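Local coordinates for 3-oxoacyl-[acyl-carrier-protein] synthase 3 (Micrococcus luteus NCTC 2665, PDB 4EWP), which probably catalyses the first condensation of fatty acid synthesis, joining an acyl-CoA starter to two carbons from malonyl-ACP, at residues R152-I164 with E229-P241. Sequence-based numbering, arbitrary orientation.
Sequences RLSDVVDPTDRSI and EGMLWPTLRQDGP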
loop_
_atom_site.group_PDB
_atom_site.type_symbol
_atom_site.label_atom_id
_atom_site.label_comp_id
_atom_site.label_asym_id
_atom_site.label_seq_id
_atom_site.Cartn_x
_atom_site.Cartn_y
_atom_site.Cartn_z
ATOM N N ARG A 152 -1.640 4.739 14.279
ATOM C CA ARG A 152 -1.350 5.562 15.438
ATOM C C ARG A 152 -1.395 7.010 14.954
ATOM O O ARG A 152 -0.362 7.655 14.759
ATOM C CB ARG A 152 -0.006 5.207 16.106
ATOM C CG ARG A 152 0.143 5.860 17.506
ATOM C CD ARG A 152 1.228 5.227 18.372
ATOM N NE ARG A 152 2.564 5.426 17.827
ATOM C CZ ARG A 152 3.669 4.852 18.297
ATOM N NH1 ARG A 152 3.615 4.018 19.337
ATOM N NH2 ARG A 152 4.837 5.100 17.712
ATOM N N LEU A 153 -2.614 7.496 14.739
ATOM C CA LEU A 153 -2.845 8.840 14.225
ATOM C C LEU A 153 -2.285 9.911 15.148
ATOM O O LEU A 153 -1.994 11.022 14.708
ATOM C CB LEU A 153 -4.346 9.080 14.047
ATOM C CG LEU A 153 -5.077 8.257 12.987
ATOM C CD1 LEU A 153 -6.563 8.437 13.127
ATOM C CD2 LEU A 153 -4.626 8.687 11.593
ATOM N N SER A 154 -2.148 9.594 16.432
ATOM C CA SER A 154 -1.655 10.590 17.370
ATOM C C SER A 154 -0.225 11.004 17.008
ATOM O O SER A 154 0.256 12.051 17.437
ATOM C CB SER A 154 -1.758 10.095 18.819
ATOM O OG SER A 154 -1.102 8.849 18.977
ATOM N N ASP A 155 0.454 10.196 16.200
ATOM C CA ASP A 155 1.801 10.570 15.756
ATOM C C ASP A 155 1.807 11.699 14.734
ATOM O O ASP A 155 2.841 12.342 14.545
ATOM C CB ASP A 155 2.556 9.377 15.174
ATOM C CG ASP A 155 3.135 8.498 16.237
ATOM O OD1 ASP A 155 3.434 9.019 17.338
ATOM O OD2 ASP A 155 3.278 7.288 15.969
ATOM N N VAL A 156 0.666 11.922 14.076
ATOM C CA VAL A 156 0.564 12.961 13.054
ATOM C C VAL A 156 -0.519 14.038 13.303
ATOM O O VAL A 156 -1.030 14.638 12.357
ATOM C CB VAL A 156 0.362 12.354 11.655
ATOM C CG1 VAL A 156 1.647 11.723 11.159
ATOM C CG2 VAL A 156 -0.767 11.324 11.677
ATOM N N VAL A 157 -0.861 14.297 14.558
ATOM C CA VAL A 157 -1.759 15.410 14.848
ATOM C C VAL A 157 -0.986 16.622 15.358
ATOM O O VAL A 157 0.056 16.485 15.994
ATOM C CB VAL A 157 -2.874 15.033 15.851
ATOM C CG1 VAL A 157 -3.837 14.039 15.229
ATOM C CG2 VAL A 157 -2.290 14.489 17.140
ATOM N N ASP A 158 -1.486 17.810 15.048
ATOM C CA ASP A 158 -0.950 19.040 15.615
ATOM C C ASP A 158 -1.915 19.430 16.725
ATOM O O ASP A 158 -3.098 19.659 16.469
ATOM C CB ASP A 158 -0.893 20.133 14.545
ATOM C CG ASP A 158 -0.289 21.451 15.055
ATOM O OD1 ASP A 158 -0.185 21.656 16.286
ATOM O OD2 ASP A 158 0.074 22.295 14.206
ATOM N N PRO A 159 -1.418 19.496 17.967
ATOM C CA PRO A 159 -2.239 19.804 19.148
ATOM C C PRO A 159 -2.929 21.172 19.053
ATOM O O PRO A 159 -3.925 21.406 19.750
ATOM C CB PRO A 159 -1.223 19.811 20.296
ATOM C CG PRO A 159 -0.037 19.076 19.786
ATOM C CD PRO A 159 -0.002 19.277 18.302
ATOM N N THR A 160 -2.403 22.060 18.213
ATOM C CA THR A 160 -3.008 23.375 18.016
ATOM C C THR A 160 -3.996 23.380 16.850
ATOM O O THR A 160 -4.628 24.402 16.576
ATOM C CB THR A 160 -1.943 24.463 17.757
ATOM O OG1 THR A 160 -1.228 24.161 16.551
ATOM C CG2 THR A 160 -0.966 24.543 18.918
ATOM N N ASP A 161 -4.124 22.245 16.160
ATOM C CA ASP A 161 -5.026 22.151 15.010
ATOM C C ASP A 161 -6.490 21.976 15.413
ATOM O O ASP A 161 -6.841 21.005 16.096
ATOM C CB ASP A 161 -4.599 21.000 14.089
ATOM C CG ASP A 161 -5.696 20.585 13.116
ATOM O OD1 ASP A 161 -6.106 21.433 12.285
ATOM O OD2 ASP A 161 -6.133 19.404 13.172
ATOM N N ARG A 162 -7.354 22.893 14.984
ATOM C CA ARG A 162 -8.777 22.713 15.257
ATOM C C ARG A 162 -9.592 22.098 14.112
ATOM O O ARG A 162 -10.811 21.979 14.214
ATOM C CB ARG A 162 -9.440 23.989 15.807
ATOM C CG ARG A 162 -8.742 25.303 15.483
ATOM C CD ARG A 162 -9.138 26.394 16.495
ATOM N NE ARG A 162 -10.549 26.314 16.879
ATOM C CZ ARG A 162 -11.528 26.987 16.279
ATOM N NH1 ARG A 162 -11.244 27.797 15.266
ATOM N NH2 ARG A 162 -12.787 26.852 16.688
ATOM N N SER A 163 -8.934 21.666 13.042
ATOM C CA SER A 163 -9.683 21.038 11.949
ATOM C C SER A 163 -9.908 19.550 12.173
ATOM O O SER A 163 -10.949 19.019 11.796
ATOM C CB SER A 163 -9.037 21.282 10.577
ATOM O OG SER A 163 -7.862 20.506 10.396
ATOM N N ILE A 164 -8.954 18.869 12.798
ATOM C CA ILE A 164 -9.056 17.411 12.891
ATOM C C ILE A 164 -8.370 16.769 14.104
ATOM O O ILE A 164 -8.779 15.699 14.553
ATOM C CB ILE A 164 -8.501 16.749 11.610
ATOM C CG1 ILE A 164 -8.955 15.288 11.497
ATOM C CG2 ILE A 164 -6.992 16.861 11.585
ATOM C CD1 ILE A 164 -8.771 14.698 10.113
ATOM N N GLU A 229 7.411 28.982 13.472
ATOM C CA GLU A 229 6.232 29.193 14.304
ATOM C C GLU A 229 5.296 27.981 14.321
ATOM O O GLU A 229 4.767 27.618 15.374
ATOM C CB GLU A 229 5.494 30.473 13.894
ATOM C CG GLU A 229 5.996 31.716 14.636
ATOM C CD GLU A 229 5.803 33.006 13.852
ATOM O OE1 GLU A 229 4.978 33.016 12.911
ATOM O OE2 GLU A 229 6.486 34.005 14.177
ATOM N N GLY A 230 5.100 27.357 13.162
ATOM C CA GLY A 230 4.315 26.136 13.085
ATOM C C GLY A 230 5.207 24.902 13.056
ATOM O O GLY A 230 6.416 25.004 12.810
ATOM N N MET A 231 4.619 23.735 13.314
ATOM C CA MET A 231 5.374 22.492 13.303
ATOM C C MET A 231 5.995 22.292 11.926
ATOM O O MET A 231 5.379 22.610 10.910
ATOM C CB MET A 231 4.468 21.303 13.637
ATOM C CG MET A 231 3.774 21.380 14.998
ATOM S SD MET A 231 2.742 19.936 15.391
ATOM C CE MET A 231 3.964 18.631 15.367
ATOM N N LEU A 232 7.218 21.775 11.890
ATOM C CA LEU A 232 7.809 21.331 10.632
ATOM C C LEU A 232 7.445 19.869 10.360
ATOM O O LEU A 232 7.273 19.467 9.211
ATOM C CB LEU A 232 9.329 21.515 10.645
ATOM C CG LEU A 232 9.891 22.857 10.144
ATOM C CD1 LEU A 232 8.823 23.942 10.081
ATOM C CD2 LEU A 232 11.063 23.310 11.003
ATOM N N TRP A 233 7.333 19.072 11.418
ATOM C CA TRP A 233 6.834 17.711 11.278
ATOM C C TRP A 233 5.449 17.787 10.632
ATOM O O TRP A 233 4.565 18.465 11.140
ATOM C CB TRP A 233 6.758 17.032 12.644
ATOM C CG TRP A 233 6.133 15.661 12.620
ATOM C CD1 TRP A 233 4.920 15.297 13.145
ATOM C CD2 TRP A 233 6.688 14.471 12.041
ATOM N NE1 TRP A 233 4.695 13.953 12.935
ATOM C CE2 TRP A 233 5.763 13.426 12.258
ATOM C CE3 TRP A 233 7.881 14.186 11.371
ATOM C CZ2 TRP A 233 5.996 12.121 11.825
ATOM C CZ3 TRP A 233 8.106 12.887 10.939
ATOM C CH2 TRP A 233 7.167 11.873 11.168
ATOM N N PRO A 234 5.263 17.124 9.485
ATOM C CA PRO A 234 3.969 17.220 8.803
ATOM C C PRO A 234 2.862 16.617 9.654
ATOM O O PRO A 234 3.055 15.567 10.278
ATOM C CB PRO A 234 4.164 16.361 7.544
ATOM C CG PRO A 234 5.630 16.275 7.351
ATOM C CD PRO A 234 6.225 16.297 8.738
ATOM N N THR A 235 1.710 17.277 9.676
ATOM C CA THR A 235 0.575 16.784 10.436
ATOM C C THR A 235 -0.694 16.848 9.606
ATOM O O THR A 235 -0.764 17.568 8.621
ATOM C CB THR A 235 0.370 17.577 11.727
ATOM O OG1 THR A 235 0.231 18.974 11.414
ATOM C CG2 THR A 235 1.547 17.379 12.652
ATOM N N LEU A 236 -1.693 16.084 10.029
ATOM C CA LEU A 236 -2.952 15.954 9.319
ATOM C C LEU A 236 -3.807 17.220 9.444
ATOM O O LEU A 236 -3.793 17.912 10.465
ATOM C CB LEU A 236 -3.697 14.740 9.874
ATOM C CG LEU A 236 -4.380 13.728 8.960
ATOM C CD1 LEU A 236 -3.580 13.463 7.718
ATOM C CD2 LEU A 236 -4.606 12.430 9.731
ATOM N N ARG A 237 -4.550 17.526 8.389
ATOM C CA ARG A 237 -5.412 18.699 8.373
ATOM C C ARG A 237 -6.597 18.374 7.473
ATOM O O ARG A 237 -6.518 17.457 6.645
ATOM C CB ARG A 237 -4.613 19.925 7.884
ATOM C CG ARG A 237 -5.251 20.748 6.778
ATOM C CD ARG A 237 -5.013 20.168 5.390
ATOM N NE ARG A 237 -6.239 20.160 4.591
ATOM C CZ ARG A 237 -6.847 21.251 4.136
ATOM N NH1 ARG A 237 -6.347 22.454 4.392
ATOM N NH2 ARG A 237 -7.956 21.140 3.420
ATOM N N GLN A 238 -7.707 19.086 7.644
ATOM C CA GLN A 238 -8.828 18.894 6.736
ATOM C C GLN A 238 -9.682 20.142 6.570
ATOM O O GLN A 238 -9.778 20.982 7.467
ATOM C CB GLN A 238 -9.713 17.741 7.205
ATOM C CG GLN A 238 -10.600 18.099 8.395
ATOM C CD GLN A 238 -11.588 17.009 8.743
ATOM O OE1 GLN A 238 -11.775 16.059 7.990
ATOM N NE2 GLN A 238 -12.225 17.140 9.900
ATOM N N ASP A 239 -10.318 20.241 5.409
ATOM C CA ASP A 239 -11.408 21.180 5.207
ATOM C C ASP A 239 -12.682 20.530 5.777
ATOM O O ASP A 239 -13.362 19.765 5.091
ATOM C CB ASP A 239 -11.564 21.445 3.714
ATOM C CG ASP A 239 -12.754 22.321 3.406
ATOM O OD1 ASP A 239 -13.530 22.586 4.333
ATOM O OD2 ASP A 239 -12.922 22.735 2.241
ATOM N N GLY A 240 -12.985 20.819 7.041
ATOM C CA GLY A 240 -14.087 20.184 7.753
ATOM C C GLY A 240 -15.432 20.207 7.044
ATOM O O GLY A 240 -16.049 19.161 6.833
ATOM N N PRO A 241 -15.902 21.402 6.674
ATOM C CA PRO A 241 -17.184 21.535 5.974
ATOM C C PRO A 241 -17.262 20.748 4.662
ATOM O O PRO A 241 -18.299 20.137 4.393
ATOM C CB PRO A 241 -17.280 23.043 5.710
ATOM C CG PRO A 241 -16.528 23.653 6.832
ATOM C CD PRO A 241 -15.343 22.714 7.038
HETATM O O HOH W 1 -3.698 17.622 13.499
HETATM O O HOH W 2 1.689 24.565 14.255
#
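Val156 and Thr235 bring the backbones to 4.6 Å between their CA atoms, where Leu236 N gives Val156 O a nearly straight bond (2.8 Å, 170°), and the loop 152-164 then runs on beside strand 236-238 to Ser163 and Gln238. At the near end the indole NE1 of Trp233 reaches Asp155 O, 2.9 Å away in the carbonyl plane, while CG1 of Val156 lies obliquely to the ring. Leu236 meets Leu153 methyl to methyl, CD2 on CD2, near the predicted active-site residues Cys123 and Asn306, and CG2 of Ile164 rests on Leu236 O at 3.5 Å.

At the far end Ser163 is gripped twice. Gln238 N donates to Ser163 OG (3.1 Å), and the Gln238 amide NE2 comes in tilted 31° from the carbonyl plane of Ser163 O; CD1 of Ile164 packs on that amide. Ser163 N closes an Asx turn on Asp161 OD1, whose syn lone pair takes Ser163 OG and so places the hydroxyl.

Asp158 swings its carboxylate away from its own backbone N (chi1 -178°) and alongside Met231, Met231 SD lying 3.4 Å from Asp158 CG. OD1 takes both Thr160 N and OG1 from one face, and OD2 reaches Met231 N through a water. Replacing Asp158 by an alanine is likely to leave Thr160 and that water without their acceptor and the Met231 sulfur with less to pack on.

Asp155 OD2 pairs with Arg152 NE, its OD1 with Arg210 of the second subunit, and Glu214 of that subunit accepts from Trp233 N. A second water links Asp158 N and Asp161 OD2 to Leu236 O. Direct and water-bridged hydrogen bonds thus join the loop to strand 236-238 and the residues leading into it, beside the dimer interface.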